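Local coordinates for nucleotidyl transferase AbiEii/AbiGii toxin family protein (Mycobacterium tuberculosis, PDB 6Y56) that is a nucleotidyltransferase toxin of a toxin-antitoxin system that probably inhibits bacterial growth by modifying tRNA acceptor stems, like a related toxin of the same bacterium, at residues 19-24 with 117-122; 93-99 with 109-115; 218-222 with 273-277. All coordinates share one frame; numbering follows the deposited sequence.

Contact 1 of 3, residues 19-24 with 117-122; sequences YDAALL and LGEPRI
In the nucleotidyltransferase fold of this toxin, the N-terminal turns of helix 19-38 pack through Asp20, Leu23 and Leu24 on the loop 117-122, which connects antiparallel strands 107-114 and 125-129 of the mixed sheet. Pro120 sits at the middle of the contact. Its CB lies 3.5 Å from the backbone O of Asp20, an oxygen already engaged by Leu24 N in the helix, while its CD meets Leu23 CD2 at 3.8 Å, the two side chains crossing at about a right angle. Leu23 is the wedge between two parts of the loop: with CG anti to its backbone N (chi1 -175°), it turns CD2 to Pro120 and to the carbonyl O of Gly118, and CD1 to Leu117. Gly118 makes the bend with a positive phi of 85°. On the outer side, bends in the Arg121 chain at chi2 and chi3 bring one face of its guanidinium over the Asp20 carboxylate, in a salt bridge whose exact geometry is doubtful because Asp20 OD2 is modelled too close to it. Further along, Ile122 divides its branches: CG2 reaches Leu24 CD2 at 3.8 Å, and CD1 lies 3.9 Å from Ala21 CB. At the other end of the loop, the Tyr19 and Leu117 side chains cross at about a right angle, Tyr19 OH lying 3.8 Å from Leu117 CD2.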
loop_
_atom_site.group_PDB
_atom_site.type_symbol
_atom_site.label_atom_id
_atom_site.label_comp_id
_atom_site.label_asym_id
_atom_site.label_seq_id
_atom_site.Cartn_x
_atom_site.Cartn_y
_atom_site.Cartn_z
ATOM N N TYR A 19 -6.230 10.188 17.049
ATOM C CA TYR A 19 -7.065 9.167 17.669
ATOM C C TYR A 19 -7.880 8.407 16.628
ATOM O O TYR A 19 -7.982 7.173 16.688
ATOM C CB TYR A 19 -7.998 9.803 18.703
ATOM C CG TYR A 19 -8.889 8.796 19.380
ATOM C CD1 TYR A 19 -8.463 8.132 20.515
ATOM C CD2 TYR A 19 -10.149 8.487 18.868
ATOM C CE1 TYR A 19 -9.261 7.199 21.136
ATOM C CE2 TYR A 19 -10.955 7.550 19.478
ATOM C CZ TYR A 19 -10.505 6.909 20.617
ATOM O OH TYR A 19 -11.294 5.969 21.247
ATOM N N ASP A 20 -8.480 9.128 15.675
ATOM C CA ASP A 20 -9.312 8.466 14.677
ATOM C C ASP A 20 -8.480 7.545 13.794
ATOM O O ASP A 20 -8.925 6.442 13.450
ATOM C CB ASP A 20 -10.056 9.504 13.833
ATOM C CG ASP A 20 -11.359 9.974 14.479
ATOM O OD1 ASP A 20 -11.649 9.589 15.624
ATOM O OD2 ASP A 20 -12.104 10.720 13.811
ATOM N N ALA A 21 -7.275 7.979 13.409
ATOM C CA ALA A 21 -6.393 7.106 12.637
ATOM C C ALA A 21 -6.011 5.863 13.429
ATOM O O ALA A 21 -5.919 4.764 12.868
ATOM C CB ALA A 21 -5.138 7.863 12.213
ATOM N N ALA A 22 -5.789 6.014 14.743
ATOM C CA ALA A 22 -5.459 4.866 15.579
ATOM C C ALA A 22 -6.640 3.914 15.702
ATOM O O ALA A 22 -6.458 2.693 15.689
ATOM C CB ALA A 22 -4.978 5.329 16.957
ATOM N N LEU A 23 -7.852 4.458 15.826
ATOM C CA LEU A 23 -9.032 3.606 15.885
ATOM C C LEU A 23 -9.224 2.852 14.577
ATOM O O LEU A 23 -9.579 1.668 14.579
ATOM C CB LEU A 23 -10.267 4.442 16.225
ATOM C CG LEU A 23 -11.581 3.686 16.440
ATOM C CD1 LEU A 23 -11.418 2.586 17.456
ATOM C CD2 LEU A 23 -12.693 4.640 16.860
ATOM N N LEU A 24 -8.977 3.523 13.450
ATOM C CA LEU A 24 -9.051 2.853 12.154
ATOM C C LEU A 24 -7.979 1.782 12.027
ATOM O O LEU A 24 -8.245 0.694 11.503
ATOM C CB LEU A 24 -8.897 3.879 11.036
ATOM C CG LEU A 24 -8.851 3.268 9.628
ATOM C CD1 LEU A 24 -10.136 2.526 9.257
ATOM C CD2 LEU A 24 -8.556 4.381 8.641
ATOM N N LEU A 117 -16.478 3.007 21.143
ATOM C CA LEU A 117 -15.545 4.047 20.738
ATOM C C LEU A 117 -16.024 4.858 19.544
ATOM O O LEU A 117 -15.409 5.881 19.223
ATOM C CB LEU A 117 -14.179 3.427 20.462
ATOM C CG LEU A 117 -13.741 2.553 21.638
ATOM C CD1 LEU A 117 -12.442 1.841 21.339
ATOM C CD2 LEU A 117 -13.619 3.393 22.908
ATOM N N GLY A 118 -17.100 4.446 18.896
ATOM C CA GLY A 118 -17.698 5.254 17.858
ATOM C C GLY A 118 -17.062 5.054 16.497
ATOM O O GLY A 118 -16.361 4.074 16.224
ATOM N N GLU A 119 -17.329 6.021 15.622
ATOM C CA GLU A 119 -16.939 5.948 14.224
ATOM C C GLU A 119 -15.847 6.963 13.944
ATOM O O GLU A 119 -16.090 8.174 14.073
ATOM C CB GLU A 119 -18.151 6.226 13.338
ATOM C CG GLU A 119 -17.791 6.456 11.883
ATOM C CD GLU A 119 -18.998 6.409 10.966
ATOM O OE1 GLU A 119 -20.129 6.252 11.479
ATOM O OE2 GLU A 119 -18.812 6.527 9.735
ATOM N N PRO A 120 -14.647 6.534 13.556
ATOM C CA PRO A 120 -13.609 7.506 13.194
ATOM C C PRO A 120 -14.008 8.288 11.951
ATOM O O PRO A 120 -14.533 7.733 10.984
ATOM C CB PRO A 120 -12.374 6.635 12.942
ATOM C CG PRO A 120 -12.909 5.274 12.651
ATOM C CD PRO A 120 -14.176 5.143 13.452
ATOM N N ARG A 121 -13.776 9.595 11.996
ATOM C CA ARG A 121 -14.175 10.485 10.906
ATOM C C ARG A 121 -13.067 10.679 9.884
ATOM O O ARG A 121 -12.845 11.783 9.382
ATOM C CB ARG A 121 -14.651 11.818 11.472
ATOM C CG ARG A 121 -15.788 11.673 12.475
ATOM C CD ARG A 121 -15.671 12.658 13.637
ATOM N NE ARG A 121 -14.301 12.833 14.121
ATOM C CZ ARG A 121 -13.862 12.397 15.299
ATOM N NH1 ARG A 121 -14.677 11.741 16.116
ATOM N NH2 ARG A 121 -12.600 12.605 15.658
ATOM N N ILE A 122 -12.353 9.611 9.561
ATOM C CA ILE A 122 -11.209 9.665 8.666
ATOM C C ILE A 122 -11.546 8.887 7.402
ATOM O O ILE A 122 -12.263 7.882 7.438
ATOM C CB ILE A 122 -9.955 9.105 9.377
ATOM C CG1 ILE A 122 -8.705 9.255 8.510
ATOM C CG2 ILE A 122 -10.173 7.666 9.802
ATOM C CD1 ILE A 122 -7.415 8.980 9.270
#

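Contact 2 of 3, residues 93-99 with 109-115; sequences GFEFGVQ and QLRVRHT
Phe94 and His114 meet across a non-hydrogen-bonded pair as a T-shaped (edge-to-face) stack: the imidazole directs its edge at the phenyl face, the planes 75° apart and the centroids separated by 4.8 Å. His114 CD2 stands over the centre of the Phe94 ring. The imidazole is also held from its other end, where ND1 accepts from the backbone N of Glu116 and of Leu117, which fixes its rotation, and Gly93 O lies over one imidazole face. On this same side of the sheet, Phe96 sets CD1 against Val112 CG1 at 3.6 Å and presents its ring edge to Leu110 CD1; that methyl also meets Val98 CG1, 3.7 Å away. Helix 19-38 packs over the Phe94 end of this apolar row, and Ile86 of helix 76-86 touches Phe96 and Val98.

The reverse face carries charge. Glu95, extended from a CG anti to its backbone N (chi1 -171°), meets Arg113, whose chain bends at chi3 to bring NH2 in at Glu95 OE1. The salt bridge is modelled very short, so its length deserves caution; the carboxylate and guanidinium planes stand 84° apart. Farther along, the Arg111 guanidinium has the amide of Gln109, from its own strand, over one face.

Between the faces, paired backbone bonds link Glu95 with Arg113, Gly97 with Arg111 and Gln99 with Gln109. Strands 94-100 and 107-114, consecutive and antiparallel, form a beta hairpin in the mixed sheet, with its apolar face against helices 19-38 and 76-86.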
loop_
_atom_site.group_PDB
_atom_site.type_symbol
_atom_site.label_atom_id
_atom_site.label_comp_id
_atom_site.label_asym_id
_atom_site.label_seq_id
_atom_site.Cartn_x
_atom_site.Cartn_y
_atom_site.Cartn_z
ATOM N N GLY A 93 -16.438 -5.637 18.727
ATOM C CA GLY A 93 -17.095 -4.349 18.830
ATOM C C GLY A 93 -17.215 -3.574 17.529
ATOM O O GLY A 93 -17.956 -2.588 17.491
ATOM N N PHE A 94 -16.506 -3.975 16.475
ATOM C CA PHE A 94 -16.496 -3.201 15.239
ATOM C C PHE A 94 -17.533 -3.716 14.253
ATOM O O PHE A 94 -17.685 -4.928 14.071
ATOM C CB PHE A 94 -15.136 -3.278 14.545
ATOM C CG PHE A 94 -14.033 -2.574 15.278
ATOM C CD1 PHE A 94 -13.847 -1.201 15.152
ATOM C CD2 PHE A 94 -13.196 -3.295 16.114
ATOM C CE1 PHE A 94 -12.821 -0.559 15.840
ATOM C CE2 PHE A 94 -12.168 -2.664 16.800
ATOM C CZ PHE A 94 -11.979 -1.298 16.664
ATOM N N GLU A 95 -18.197 -2.787 13.575
ATOM C CA GLU A 95 -19.033 -3.079 12.421
ATOM C C GLU A 95 -18.443 -2.362 11.221
ATOM O O GLU A 95 -17.958 -1.232 11.344
ATOM C CB GLU A 95 -20.475 -2.593 12.633
ATOM C CG GLU A 95 -21.442 -3.064 11.550
ATOM C CD GLU A 95 -22.823 -2.446 11.687
ATOM O OE1 GLU A 95 -23.199 -2.070 12.816
ATOM O OE2 GLU A 95 -23.529 -2.338 10.662
ATOM N N PHE A 96 -18.486 -3.022 10.068
ATOM C CA PHE A 96 -17.872 -2.520 8.849
ATOM C C PHE A 96 -18.915 -2.338 7.762
ATOM O O PHE A 96 -19.911 -3.058 7.703
ATOM C CB PHE A 96 -16.816 -3.495 8.346
ATOM C CG PHE A 96 -15.713 -3.729 9.339
ATOM C CD1 PHE A 96 -14.597 -2.901 9.360
ATOM C CD2 PHE A 96 -15.808 -4.733 10.286
ATOM C CE1 PHE A 96 -13.583 -3.098 10.278
ATOM C CE2 PHE A 96 -14.780 -4.928 11.209
ATOM C CZ PHE A 96 -13.680 -4.105 11.206
ATOM N N GLY A 97 -18.659 -1.376 6.894
ATOM C CA GLY A 97 -19.456 -1.211 5.693
ATOM C C GLY A 97 -18.563 -0.709 4.583
ATOM O O GLY A 97 -17.584 0.007 4.826
ATOM N N VAL A 98 -18.882 -1.109 3.359
ATOM C CA VAL A 98 -18.167 -0.631 2.186
ATOM C C VAL A 98 -19.169 -0.098 1.178
ATOM O O VAL A 98 -20.228 -0.699 0.964
ATOM C CB VAL A 98 -17.235 -1.693 1.556
ATOM C CG1 VAL A 98 -15.946 -1.837 2.386
ATOM C CG2 VAL A 98 -17.954 -3.030 1.403
ATOM N N GLN A 99 -18.830 1.031 0.565
ATOM C CA GLN A 99 -19.637 1.653 -0.473
ATOM C C GLN A 99 -18.771 1.821 -1.713
ATOM O O GLN A 99 -17.648 2.317 -1.627
ATOM C CB GLN A 99 -20.134 3.019 -0.016
ATOM C CG GLN A 99 -21.059 3.670 -1.026
ATOM C CD GLN A 99 -21.729 4.914 -0.488
ATOM O OE1 GLN A 99 -22.911 5.155 -0.747
ATOM N NE2 GLN A 99 -20.980 5.715 0.269
ATOM N N GLN A 109 -15.225 2.849 -0.456
ATOM C CA GLN A 109 -15.031 3.602 0.768
ATOM C C GLN A 109 -15.376 2.695 1.940
ATOM O O GLN A 109 -16.438 2.062 1.946
ATOM C CB GLN A 109 -15.926 4.836 0.786
ATOM C CG GLN A 109 -15.810 5.595 2.098
ATOM C CD GLN A 109 -16.352 7.007 2.041
ATOM O OE1 GLN A 109 -17.085 7.382 1.117
ATOM N NE2 GLN A 109 -16.001 7.801 3.048
ATOM N N LEU A 110 -14.486 2.644 2.929
ATOM C CA LEU A 110 -14.685 1.823 4.114
ATOM C C LEU A 110 -15.170 2.692 5.264
ATOM O O LEU A 110 -14.590 3.741 5.543
ATOM C CB LEU A 110 -13.371 1.152 4.511
ATOM C CG LEU A 110 -13.404 0.301 5.782
ATOM C CD1 LEU A 110 -14.222 -0.943 5.564
ATOM C CD2 LEU A 110 -11.984 -0.054 6.168
ATOM N N ARG A 111 -16.217 2.243 5.943
ATOM C CA ARG A 111 -16.675 2.897 7.154
ATOM C C ARG A 111 -16.641 1.882 8.280
ATOM O O ARG A 111 -16.927 0.702 8.073
ATOM C CB ARG A 111 -18.077 3.472 6.972
ATOM C CG ARG A 111 -18.078 4.715 6.087
ATOM C CD ARG A 111 -19.434 5.404 6.063
ATOM N NE ARG A 111 -19.405 6.668 5.326
ATOM C CZ ARG A 111 -19.603 6.782 4.014
ATOM N NH1 ARG A 111 -19.838 5.704 3.273
ATOM N NH2 ARG A 111 -19.562 7.980 3.439
ATOM N N VAL A 112 -16.207 2.323 9.450
ATOM C CA VAL A 112 -16.096 1.442 10.602
ATOM C C VAL A 112 -16.755 2.138 11.782
ATOM O O VAL A 112 -16.693 3.364 11.903
ATOM C CB VAL A 112 -14.634 1.024 10.908
ATOM C CG1 VAL A 112 -13.876 0.653 9.632
ATOM C CG2 VAL A 112 -13.881 2.102 11.619
ATOM N N ARG A 113 -17.412 1.360 12.630
ATOM C CA ARG A 113 -18.042 1.923 13.817
ATOM C C ARG A 113 -17.873 0.955 14.972
ATOM O O ARG A 113 -18.174 -0.234 14.841
ATOM C CB ARG A 113 -19.530 2.191 13.579
ATOM C CG ARG A 113 -20.207 2.926 14.724
ATOM C CD ARG A 113 -21.713 2.965 14.514
ATOM N NE ARG A 113 -22.221 1.656 14.116
ATOM C CZ ARG A 113 -22.445 0.653 14.960
ATOM N NH1 ARG A 113 -22.207 0.806 16.256
ATOM N NH2 ARG A 113 -22.899 -0.509 14.506
ATOM N N HIS A 114 -17.398 1.456 16.101
ATOM C CA HIS A 114 -17.248 0.628 17.282
ATOM C C HIS A 114 -18.360 0.950 18.266
ATOM O O HIS A 114 -18.707 2.118 18.455
ATOM C CB HIS A 114 -15.890 0.854 17.938
ATOM C CG HIS A 114 -15.597 -0.115 19.035
ATOM N ND1 HIS A 114 -16.061 0.064 20.322
ATOM C CD2 HIS A 114 -14.919 -1.286 19.039
ATOM C CE1 HIS A 114 -15.666 -0.947 21.074
ATOM N NE2 HIS A 114 -14.971 -1.780 20.320
ATOM N N THR A 115 -18.901 -0.097 18.896
ATOM C CA THR A 115 -20.060 0.066 19.773
ATOM C C THR A 115 -19.818 1.114 20.850
ATOM O O THR A 115 -20.701 1.929 21.141
ATOM C CB THR A 115 -20.426 -1.277 20.412
ATOM O OG1 THR A 115 -19.348 -1.718 21.250
ATOM C CG2 THR A 115 -20.700 -2.328 19.341
#

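Contact 3 of 3, residues 218-222 with 273-277; sequences TRPLR and WAACD
Cys276 O lies at the edge of the Arg219 guanidinium, practically in its plane, with Ala275 O also near that edge. The Arg219 contact belongs to a junction of two loops in the helical C-terminal half, where the type I beta turn from Trp273 to Cys276 closes helix 268-273. A separate feature, internal to the loop 218-222, is the Arg222 guanidinium, which has Pro220 CG over the centre of one face, 3.8 Å above it. Cys276 leaves the helix with a positive phi of 54°, and its O accepts two hydrogen bonds from one guanidinium, from Arg219 NE at 2.9 Å and Arg219 NH2 at 3.0 Å. CG of Arg219 lies between its backbone N and carbonyl carbon (chi1 55°), and a further bend at chi3 swings the guanidinium over to the turn. Nearer the backbone, CB of Arg219 packs on CB of Cys276 at 4.0 Å; both side chains also touch Val211 of helix 196-212.

A cis peptide precedes Pro220, whose CB rests 3.4 Å from Ala274 O. That oxygen is the acceptor for the backbone of the next residue, Leu221 N, at 2.8 Å. Alongside this bond, Leu221 CB and Ala274 CB meet at 4.0 Å.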
loop_
_atom_site.group_PDB
_atom_site.type_symbol
_atom_site.label_atom_id
_atom_site.label_comp_id
_atom_site.label_asym_id
_atom_site.label_seq_id
_atom_site.Cartn_x
_atom_site.Cartn_y
_atom_site.Cartn_z
ATOM N N THR A 218 1.908 9.694 -18.368
ATOM C CA THR A 218 2.286 10.080 -19.720
ATOM C C THR A 218 3.428 9.195 -20.201
ATOM O O THR A 218 4.092 8.513 -19.415
ATOM C CB THR A 218 2.706 11.558 -19.784
ATOM O OG1 THR A 218 3.820 11.788 -18.907
ATOM C CG2 THR A 218 1.559 12.475 -19.377
ATOM N N ARG A 219 3.669 9.221 -21.503
ATOM C CA ARG A 219 4.837 8.557 -22.049
ATOM C C ARG A 219 5.773 9.607 -22.638
ATOM O O ARG A 219 5.319 10.675 -23.062
ATOM C CB ARG A 219 4.436 7.542 -23.131
ATOM C CG ARG A 219 3.592 8.125 -24.249
ATOM C CD ARG A 219 3.476 7.175 -25.430
ATOM N NE ARG A 219 2.914 5.883 -25.061
ATOM C CZ ARG A 219 1.617 5.648 -24.907
ATOM N NH1 ARG A 219 0.730 6.621 -25.083
ATOM N NH2 ARG A 219 1.198 4.432 -24.583
ATOM N N PRO A 220 7.089 9.353 -22.660
ATOM C CA PRO A 220 7.775 8.164 -22.155
ATOM C C PRO A 220 8.072 8.287 -20.677
ATOM O O PRO A 220 7.880 9.345 -20.087
ATOM C CB PRO A 220 9.089 8.193 -22.932
ATOM C CG PRO A 220 9.373 9.651 -23.048
ATOM C CD PRO A 220 8.030 10.288 -23.307
ATOM N N LEU A 221 8.511 7.188 -20.072
ATOM C CA LEU A 221 9.059 7.232 -18.726
ATOM C C LEU A 221 10.439 7.868 -18.779
ATOM O O LEU A 221 11.289 7.450 -19.567
ATOM C CB LEU A 221 9.181 5.804 -18.185
ATOM C CG LEU A 221 9.973 5.641 -16.889
ATOM C CD1 LEU A 221 9.304 6.444 -15.787
ATOM C CD2 LEU A 221 10.130 4.168 -16.497
ATOM N N ARG A 222 10.648 8.892 -17.966
ATOM C CA ARG A 222 11.950 9.522 -17.820
ATOM C C ARG A 222 12.374 9.426 -16.366
ATOM O O ARG A 222 11.557 9.572 -15.455
ATOM C CB ARG A 222 11.898 10.994 -18.228
ATOM C CG ARG A 222 11.408 11.216 -19.640
ATOM C CD ARG A 222 11.476 12.683 -20.015
ATOM N NE ARG A 222 11.339 12.863 -21.452
ATOM C CZ ARG A 222 10.219 13.257 -22.046
ATOM N NH1 ARG A 222 9.139 13.516 -21.317
ATOM N NH2 ARG A 222 10.178 13.394 -23.363
ATOM N N TRP A 273 12.039 -0.095 -23.148
ATOM C CA TRP A 273 10.691 -0.269 -22.623
ATOM C C TRP A 273 10.136 1.026 -22.064
ATOM O O TRP A 273 8.912 1.214 -22.055
ATOM C CB TRP A 273 10.680 -1.373 -21.573
ATOM C CG TRP A 273 11.097 -2.682 -22.148
ATOM C CD1 TRP A 273 10.948 -3.091 -23.437
ATOM C CD2 TRP A 273 11.749 -3.746 -21.456
ATOM N NE1 TRP A 273 11.473 -4.356 -23.598
ATOM C CE2 TRP A 273 11.981 -4.774 -22.393
ATOM C CE3 TRP A 273 12.180 -3.922 -20.136
ATOM C CZ2 TRP A 273 12.604 -5.973 -22.043
ATOM C CZ3 TRP A 273 12.802 -5.110 -19.790
ATOM C CH2 TRP A 273 13.005 -6.121 -20.744
ATOM N N ALA A 274 11.014 1.928 -21.612
ATOM C CA ALA A 274 10.605 3.219 -21.071
ATOM C C ALA A 274 9.791 4.039 -22.065
ATOM O O ALA A 274 9.122 4.995 -21.660
ATOM C CB ALA A 274 11.835 4.004 -20.596
ATOM N N ALA A 275 9.835 3.697 -23.351
ATOM C CA ALA A 275 8.985 4.364 -24.325
ATOM C C ALA A 275 7.496 4.130 -24.075
ATOM O O ALA A 275 6.666 4.889 -24.584
ATOM C CB ALA A 275 9.369 3.896 -25.730
ATOM N N CYS A 276 7.133 3.103 -23.308
ATOM C CA CYS A 276 5.727 2.764 -23.071
ATOM C C CYS A 276 4.976 2.580 -24.391
ATOM O O CYS A 276 3.929 3.188 -24.644
ATOM C CB CYS A 276 5.036 3.765 -22.140
ATOM S SG CYS A 276 5.826 3.906 -20.526
ATOM N N ASP A 277 5.531 1.715 -25.232
ATOM C CA ASP A 277 5.032 1.446 -26.573
ATOM C C ASP A 277 4.426 0.049 -26.594
ATOM O O ASP A 277 5.065 -0.917 -26.161
ATOM C CB ASP A 277 6.184 1.531 -27.577
ATOM C CG ASP A 277 5.713 1.590 -29.021
ATOM O OD1 ASP A 277 4.717 0.922 -29.371
ATOM O OD2 ASP A 277 6.360 2.312 -29.811
#

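Overall arrangement
Contacts 1 and 2 form one continuous region, their centres 10 Å apart, and contact 2 is nested along the chain inside the loop that contact 1 closes. They are joined by strand 107-114: it forms the hairpin of contact 2 with strand 94-100 and leads into the loop of contact 1, which lies against helix 19-38. Leu23 CD1 of contact 1 touches Phe94 CE1 of contact 2, so one helix packs on both loop and hairpin. Contact 3 follows in series, its centre 41 Å from those of the other two and on the opposite side of the chain's centre, where it ties loops among the C-terminal helices. The set thus samples a sheet-bearing half and an all-helical half of a single-chain toxin.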